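Local coordinates for protein cyclic nucleotide-gated potassium channel mll3241 (Mesorhizobium loti, PDB 4MUV) that forms a homotetrameric potassium channel opened by cyclic AMP, the chain here being its cytoplasmic cyclic nucleotide-binding domain, mutated and bound to cyclic GMP, at residues R41-G46 with T102-L107; M59-E64 with G80-E85; V67-P72 with R94-S99. The protein carries 3 engineered substitutions. All coordinates share one frame; numbering follows the deposited sequence.

The three contacts build the beta roll of the cyclic nucleotide-binding domain. Contacts 1 and 2 lie in one four-stranded antiparallel sheet, ordered 39-43, 104-110, 58-64, 82-83, with centres about 11 Å apart; contact 3 belongs to the second sheet, where 97-100 pairs with 67-70, about 12 Å from contact 2 and 15 Å from contact 1. Along the chain, contact 1 encloses the other two, whose segments alternate: 59-64, 67-72, 80-85, 94-99. Strands 58-64 and 67-70 follow each other, as do 97-100 and 104-110. F83 packs on V67 and V98 between the sheets, and contacts 2 and 3 both hold the bound cyclic GMP.

Contact 1 of 3, residues R41-G46 with T102-L107; sequences RTVPAG and TTVSLL
Strand 41-43 runs antiparallel to strand 104-107, their axes 4.7 Å apart at closest and their directions 147° apart, with R41 opposite L106 and V43 opposite V104 as hydrogen-bonded pairs and T42 opposite S105 as the non-hydrogen-bonded pair between them. Each hydrogen-bonded pair carries two bonds: R41 N to L106 O and L106 N to R41 O, then V43 N to V104 O at 2.8 Å and V104 N back to V43 O.

V43, V104 and L106 share one face of the sheet. CB of V43 rests against CG1 of V104 at 3.8 Å, a branch that sits between the backbone N and the carbonyl carbon of V104 (chi1 65°). The V43 branch lying beside its own backbone N, CG2, comes within 3.9 Å of CD1 of L106, the two side chains crossing at a slant. I49 of strand 48-50 touches both V43 and L106, so this face looks into the interior of the beta roll, the antiparallel jelly-roll core of cyclic nucleotide-binding domains.

T42 and S105 are on the other side. T42 uses both branches: OG1 donates to S105 OG over 3.2 Å, while CG2 meets the methyl CG2 of T103 at 3.7 Å. S105 OG has its stronger partner in E64 on the next strand. R41 leads its guanidinium away from the pairing to a salt bridge with D9. Past the strand, the methyl of A45 lies 3.8 Å from T103 N.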
# COMPACT_ATOMS: atom_id res chain seq x y z
N ARG A 41 9.34 5.00 0.67
CA ARG A 41 9.41 5.66 1.96
C ARG A 41 9.85 4.68 3.01
O ARG A 41 9.36 3.58 3.06
CB ARG A 41 8.01 6.16 2.36
CG ARG A 41 7.36 7.12 1.37
CD ARG A 41 8.11 8.42 1.45
NE ARG A 41 7.63 9.51 0.59
CZ ARG A 41 8.19 9.90 -0.56
NH1 ARG A 41 9.23 9.25 -1.07
NH2 ARG A 41 7.71 10.98 -1.19
N THR A 42 10.74 5.10 3.90
CA THR A 42 11.07 4.33 5.08
C THR A 42 10.49 5.02 6.31
O THR A 42 10.59 6.24 6.47
CB THR A 42 12.59 4.14 5.19
OG1 THR A 42 13.05 3.38 4.07
CG2 THR A 42 12.96 3.38 6.45
N VAL A 43 9.86 4.22 7.16
CA VAL A 43 9.18 4.70 8.36
C VAL A 43 9.82 4.07 9.60
O VAL A 43 9.98 2.86 9.65
CB VAL A 43 7.66 4.37 8.30
CG1 VAL A 43 6.94 4.85 9.55
CG2 VAL A 43 7.04 4.99 7.07
N PRO A 44 10.21 4.90 10.59
CA PRO A 44 10.85 4.34 11.79
C PRO A 44 9.87 3.53 12.62
O PRO A 44 8.67 3.79 12.66
CB PRO A 44 11.32 5.58 12.57
CG PRO A 44 10.47 6.68 12.09
CD PRO A 44 10.07 6.36 10.67
N ALA A 45 10.44 2.55 13.31
CA ALA A 45 9.68 1.71 14.20
C ALA A 45 8.80 2.53 15.13
O ALA A 45 9.23 3.51 15.72
CB ALA A 45 10.65 0.84 15.00
N GLY A 46 7.55 2.10 15.24
CA GLY A 46 6.58 2.69 16.14
C GLY A 46 5.73 3.81 15.55
O GLY A 46 4.65 4.11 16.08
N THR A 102 8.75 -2.98 13.01
CA THR A 102 10.14 -2.68 12.87
C THR A 102 10.23 -1.48 11.93
O THR A 102 9.23 -1.04 11.38
CB THR A 102 10.88 -3.89 12.25
OG1 THR A 102 10.33 -4.20 10.97
CG2 THR A 102 10.80 -5.11 13.16
N THR A 103 11.43 -0.96 11.73
CA THR A 103 11.66 -0.01 10.66
C THR A 103 11.15 -0.65 9.39
O THR A 103 11.41 -1.80 9.14
CB THR A 103 13.15 0.27 10.49
OG1 THR A 103 13.74 0.45 11.77
CG2 THR A 103 13.33 1.49 9.62
N VAL A 104 10.40 0.09 8.57
CA VAL A 104 9.75 -0.51 7.42
C VAL A 104 9.95 0.33 6.15
O VAL A 104 9.94 1.56 6.21
CB VAL A 104 8.24 -0.72 7.72
CG1 VAL A 104 7.51 0.62 7.94
CG2 VAL A 104 7.58 -1.57 6.65
N SER A 105 10.18 -0.32 5.01
CA SER A 105 10.18 0.32 3.70
C SER A 105 8.90 -0.00 3.01
O SER A 105 8.46 -1.16 2.96
CB SER A 105 11.35 -0.10 2.79
OG SER A 105 12.54 0.34 3.37
N LEU A 106 8.31 1.05 2.46
CA LEU A 106 7.03 1.02 1.78
C LEU A 106 7.17 1.62 0.40
O LEU A 106 7.96 2.53 0.20
CB LEU A 106 6.03 1.89 2.55
CG LEU A 106 5.83 1.64 4.02
CD1 LEU A 106 4.94 2.69 4.66
CD2 LEU A 106 5.26 0.26 4.24
N LEU A 107 6.36 1.14 -0.53
CA LEU A 107 6.10 1.83 -1.79
C LEU A 107 4.69 2.42 -1.68
O LEU A 107 3.71 1.70 -1.55
CB LEU A 107 6.23 0.89 -2.99
CG LEU A 107 7.63 0.32 -3.21
CD1 LEU A 107 7.60 -0.79 -4.22
CD2 LEU A 107 8.57 1.41 -3.68

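Contact 2 of 3, residues M59-E64 with G80-E85. With PCG (cyclic guanosine monophosphate), chain C.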
# COMPACT_ATOMS: atom_id res chain seq x y z
N MET A 59 -2.23 4.29 -0.81
CA MET A 59 -2.03 2.99 -0.16
C MET A 59 -0.56 2.64 -0.24
O MET A 59 0.24 3.38 -0.83
CB MET A 59 -2.92 1.89 -0.75
CG MET A 59 -2.57 1.54 -2.17
SD MET A 59 -3.33 0.00 -2.74
CE MET A 59 -2.46 -1.18 -1.72
N PHE A 60 -0.20 1.52 0.38
CA PHE A 60 1.20 1.20 0.65
C PHE A 60 1.46 -0.28 0.42
O PHE A 60 0.66 -1.14 0.83
CB PHE A 60 1.55 1.51 2.09
CG PHE A 60 1.28 2.94 2.49
CD1 PHE A 60 2.26 3.90 2.34
CD2 PHE A 60 0.07 3.29 3.05
CE1 PHE A 60 2.04 5.21 2.72
CE2 PHE A 60 -0.17 4.61 3.43
CZ PHE A 60 0.82 5.56 3.27
N PHE A 61 2.59 -0.58 -0.23
CA PHE A 61 3.09 -1.94 -0.41
C PHE A 61 4.30 -2.10 0.49
O PHE A 61 5.25 -1.34 0.42
CB PHE A 61 3.45 -2.17 -1.87
CG PHE A 61 2.27 -2.01 -2.76
CD1 PHE A 61 1.91 -0.77 -3.24
CD2 PHE A 61 1.47 -3.10 -3.06
CE1 PHE A 61 0.80 -0.63 -4.01
CE2 PHE A 61 0.34 -2.95 -3.83
CZ PHE A 61 0.00 -1.71 -4.31
N VAL A 62 4.25 -3.11 1.37
CA VAL A 62 5.38 -3.36 2.27
C VAL A 62 6.47 -4.10 1.51
O VAL A 62 6.21 -5.12 0.87
CB VAL A 62 4.97 -4.21 3.49
CG1 VAL A 62 6.13 -4.43 4.42
CG2 VAL A 62 3.82 -3.55 4.24
N VAL A 63 7.70 -3.58 1.55
CA VAL A 63 8.78 -4.18 0.79
C VAL A 63 9.98 -4.59 1.62
O VAL A 63 10.75 -5.42 1.15
CB VAL A 63 9.15 -3.32 -0.48
CG1 VAL A 63 8.03 -3.39 -1.53
CG2 VAL A 63 9.43 -1.90 -0.14
N GLU A 64 10.14 -4.04 2.83
CA GLU A 64 11.18 -4.45 3.79
C GLU A 64 10.63 -4.17 5.18
O GLU A 64 9.99 -3.14 5.39
CB GLU A 64 12.49 -3.65 3.63
CG GLU A 64 13.12 -3.64 2.23
CD GLU A 64 14.35 -2.75 2.13
OE1 GLU A 64 14.38 -1.65 2.73
OE2 GLU A 64 15.29 -3.14 1.42
N GLY A 80 5.66 -7.95 0.75
CA GLY A 80 4.72 -8.53 -0.19
C GLY A 80 3.29 -8.16 0.14
O GLY A 80 2.42 -8.28 -0.70
N ALA A 81 3.04 -7.74 1.37
CA ALA A 81 1.70 -7.36 1.80
C ALA A 81 1.40 -5.93 1.42
O ALA A 81 2.31 -5.18 1.07
CB ALA A 81 1.55 -7.57 3.31
N PHE A 82 0.15 -5.53 1.57
CA PHE A 82 -0.25 -4.15 1.27
C PHE A 82 -1.37 -3.73 2.20
O PHE A 82 -2.08 -4.56 2.77
CB PHE A 82 -0.63 -3.95 -0.21
CG PHE A 82 -1.72 -4.86 -0.68
CD1 PHE A 82 -3.05 -4.62 -0.37
CD2 PHE A 82 -1.42 -5.97 -1.45
CE1 PHE A 82 -4.05 -5.45 -0.81
CE2 PHE A 82 -2.42 -6.82 -1.89
CZ PHE A 82 -3.75 -6.55 -1.56
N PHE A 83 -1.49 -2.43 2.38
CA PHE A 83 -2.54 -1.85 3.22
C PHE A 83 -2.89 -0.45 2.73
O PHE A 83 -2.11 0.20 2.05
CB PHE A 83 -2.10 -1.86 4.69
CG PHE A 83 -0.92 -0.99 4.98
CD1 PHE A 83 0.37 -1.47 4.88
CD2 PHE A 83 -1.09 0.32 5.40
CE1 PHE A 83 1.45 -0.65 5.16
CE2 PHE A 83 -0.01 1.13 5.68
CZ PHE A 83 1.26 0.65 5.56
N GLY A 84 -4.08 0.00 3.13
CA GLY A 84 -4.59 1.31 2.74
C GLY A 84 -5.53 1.29 1.56
O GLY A 84 -6.07 2.33 1.18
N GLU A 85 -5.74 0.10 0.98
CA GLU A 85 -6.65 -0.03 -0.15
C GLU A 85 -8.11 0.22 0.23
O GLU A 85 -8.88 0.68 -0.59
CB GLU A 85 -6.54 -1.41 -0.81
CG GLU A 85 -7.11 -2.61 -0.03
CD GLU A 85 -6.33 -2.92 1.24
OE1 GLU A 85 -5.10 -2.64 1.28
OE2 GLU A 85 -6.93 -3.44 2.21
PA PCG C . -7.63 1.42 5.29
O1A PCG C . -7.54 2.39 4.13
O2A PCG C . -8.95 1.31 5.97
O5' PCG C . -6.57 1.82 6.34
C5' PCG C . -6.20 0.93 7.30
C4' PCG C . -5.76 -0.37 6.60
O4' PCG C . -5.27 -1.49 7.43
C3' PCG C . -6.81 -0.88 5.87
O3' PCG C . -7.19 -0.01 4.76
C2' PCG C . -6.25 -2.29 5.44
O2' PCG C . -5.57 -2.16 4.19
C1' PCG C . -5.36 -2.65 6.47
N9 PCG C . -5.69 -3.82 7.23
C8 PCG C . -4.97 -4.99 7.31
N7 PCG C . -5.62 -5.92 8.02
C5 PCG C . -6.79 -5.32 8.41
C6 PCG C . -7.90 -5.81 9.18
O6 PCG C . -7.99 -6.96 9.68
N1 PCG C . -8.91 -4.90 9.36
C2 PCG C . -8.92 -3.63 8.81
N2 PCG C . -9.98 -2.83 9.04
N3 PCG C . -7.89 -3.12 8.07
C4 PCG C . -6.83 -4.05 7.90
O HOH W 1 4.09 -5.56 -1.22
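One face of the F83 ring carries CB of F60, 3.9 Å from the ring centroid and 22° off the normal, a CH-pi contact; CG2 of V62 sits at the ring edge, near its plane. The F60 and F83 rings are near parallel, 22° apart, but slid so far that they barely overlap, and they touch through CD2 of F60 and CE2 of F83 at 3.4 Å. F83 has CG between its backbone N and carbonyl carbon (chi1 65°), which brings the ring face over CB of F60. F61 and F82 occupy the opposite face of the sheet, CD2 of F61 against CB of F82; CE of M59, two residues before F61, comes in against the same CB.

This is the part of the beta roll where strand 82-83 leads into the phosphate-binding cassette of the cyclic nucleotide-binding domain. The backbones between the two layers pair antiparallel: F60 and F83 exchange two bonds, V62 N donates to A81 O, and G80 N donates to V62 O. A water bonds to both V62 O and A81 O.

At the cassette, G84 N donates to the ribose O2' of cyclic GMP at 2.8 Å, and O2' in turn donates to OE2 of E85 at 2.7 Å. R135 forms a salt bridge with that same carboxylate oxygen, probably steadying its charge.

Contact 3 of 3, residues V67-P72 with R94-S99. Engineered in segment 67-72: S71 (natural residue Thr). With PCG (cyclic guanosine monophosphate), chain C.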
# COMPACT_ATOMS: atom_id res chain seq x y z
N VAL A 67 4.75 -3.90 9.36
CA VAL A 67 3.81 -3.01 10.03
C VAL A 67 2.87 -3.78 10.94
O VAL A 67 2.67 -4.98 10.76
CB VAL A 67 3.00 -2.16 9.03
CG1 VAL A 67 3.93 -1.34 8.17
CG2 VAL A 67 2.08 -3.01 8.20
N SER A 68 2.29 -3.05 11.88
CA SER A 68 1.31 -3.54 12.83
C SER A 68 -0.04 -2.90 12.53
O SER A 68 -0.12 -1.69 12.38
CB SER A 68 1.79 -3.09 14.22
OG SER A 68 0.80 -3.22 15.18
N VAL A 69 -1.08 -3.71 12.44
CA VAL A 69 -2.44 -3.25 12.18
C VAL A 69 -3.25 -3.41 13.46
O VAL A 69 -3.41 -4.52 13.97
CB VAL A 69 -3.11 -4.05 11.03
CG1 VAL A 69 -4.52 -3.52 10.78
CG2 VAL A 69 -2.24 -4.01 9.78
N ALA A 70 -3.77 -2.29 13.97
CA ALA A 70 -4.55 -2.28 15.20
C ALA A 70 -6.03 -2.49 14.89
O ALA A 70 -6.74 -1.57 14.63
CB ALA A 70 -4.34 -0.95 15.94
N SER A 71 -6.47 -3.72 14.90
CA SER A 71 -7.85 -4.06 14.56
C SER A 71 -8.28 -5.07 15.59
O SER A 71 -7.47 -5.44 16.43
CB SER A 71 -7.92 -4.67 13.17
OG SER A 71 -7.33 -5.95 13.16
N PRO A 72 -9.54 -5.54 15.54
CA PRO A 72 -10.00 -6.49 16.56
C PRO A 72 -9.23 -7.79 16.55
O PRO A 72 -9.23 -8.51 17.55
CB PRO A 72 -11.48 -6.73 16.19
CG PRO A 72 -11.87 -5.53 15.47
CD PRO A 72 -10.66 -5.07 14.70
N ARG A 94 -10.06 5.89 6.95
CA ARG A 94 -9.26 4.75 7.36
C ARG A 94 -9.99 3.94 8.41
O ARG A 94 -10.60 4.50 9.35
CB ARG A 94 -7.93 5.21 7.96
CG ARG A 94 -6.97 5.96 7.06
CD ARG A 94 -6.57 5.13 5.87
NE ARG A 94 -5.53 5.81 5.11
CZ ARG A 94 -5.12 5.45 3.90
NH1 ARG A 94 -5.67 4.41 3.30
NH2 ARG A 94 -4.14 6.13 3.31
N SER A 95 -9.91 2.63 8.30
CA SER A 95 -10.65 1.73 9.17
C SER A 95 -9.83 1.15 10.30
O SER A 95 -10.38 0.45 11.15
CB SER A 95 -11.28 0.58 8.37
OG SER A 95 -10.28 -0.28 7.83
N ALA A 96 -8.53 1.44 10.32
CA ALA A 96 -7.64 0.95 11.36
C ALA A 96 -6.38 1.79 11.32
O ALA A 96 -6.01 2.33 10.28
CB ALA A 96 -7.29 -0.52 11.12
N THR A 97 -5.71 1.86 12.47
CA THR A 97 -4.41 2.50 12.58
C THR A 97 -3.32 1.47 12.26
O THR A 97 -3.29 0.37 12.83
CB THR A 97 -4.23 3.10 13.96
OG1 THR A 97 -5.24 4.11 14.12
CG2 THR A 97 -2.83 3.71 14.14
N VAL A 98 -2.44 1.84 11.34
CA VAL A 98 -1.32 1.01 10.95
C VAL A 98 -0.06 1.78 11.29
O VAL A 98 0.07 2.95 10.95
CB VAL A 98 -1.37 0.70 9.43
CG1 VAL A 98 -0.20 -0.20 9.02
CG2 VAL A 98 -2.70 0.11 9.04
N SER A 99 0.87 1.10 11.95
CA SER A 99 2.11 1.66 12.46
C SER A 99 3.28 0.79 12.00
O SER A 99 3.12 -0.41 11.78
CB SER A 99 2.09 1.66 13.99
OG SER A 99 0.96 2.31 14.53
PA PCG C . -7.63 1.42 5.29
O1A PCG C . -7.54 2.39 4.13
O2A PCG C . -8.95 1.31 5.97
O5' PCG C . -6.57 1.82 6.34
C5' PCG C . -6.20 0.93 7.30
C4' PCG C . -5.76 -0.37 6.60
O4' PCG C . -5.27 -1.49 7.43
C3' PCG C . -6.81 -0.88 5.87
O3' PCG C . -7.19 -0.01 4.76
C2' PCG C . -6.25 -2.29 5.44
O2' PCG C . -5.57 -2.16 4.19
C1' PCG C . -5.36 -2.65 6.47
N9 PCG C . -5.69 -3.82 7.23
C8 PCG C . -4.97 -4.99 7.31
N7 PCG C . -5.62 -5.92 8.02
C5 PCG C . -6.79 -5.32 8.41
C6 PCG C . -7.90 -5.81 9.18
O6 PCG C . -7.99 -6.96 9.68
N1 PCG C . -8.91 -4.90 9.36
C2 PCG C . -8.92 -3.63 8.81
N2 PCG C . -9.98 -2.83 9.04
N3 PCG C . -7.89 -3.12 8.07
C4 PCG C . -6.83 -4.05 7.90
O HOH W 2 -7.09 1.09 14.80
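S68 and S99 bind each other through both backbone groups: S68 N donates to S99 O at 2.8 Å, and S99 N returns to S68 O. Two residues on, A70 N reaches T97 O in a nearly straight bond (171° at the hydrogen). There the pairing opens, and a water takes over, donating to A70 O and accepting from T97 N. T97 OG1 is satisfied elsewhere, by the backbone N of I52.

V69 and V98 share the face turned to the nucleotide, while V67, at the end of the pairing, packs its CG2 on CG1 of V98 at 3.7 Å. That V98 branch is anti to the backbone N (chi1 -178°), which leaves CG2 beside the N and turned to the ribose, 3.4 Å from O4'. CG1 of V69 touches C4 of the guanine.

The phosphate and guanine N2 are held by R94 and S95, just before strand 97-100. O1A lies at the edge of the R94 guanidinium, near its plane, and accepts from NH1 at 2.9 Å; NH2 is held by R58 O. O2A accepts from both N and OG of S95. That same OG accepts from guanine N2 at 2.8 Å, so one hydroxyl ties base to phosphate. The engineered S71 has its OG 3.7 Å from O6. Arginine and backbone amide gripping the cyclic phosphate, with strand valines against ribose and base, are characteristic of the phosphate-binding cassette and beta roll of cyclic nucleotide-binding domains.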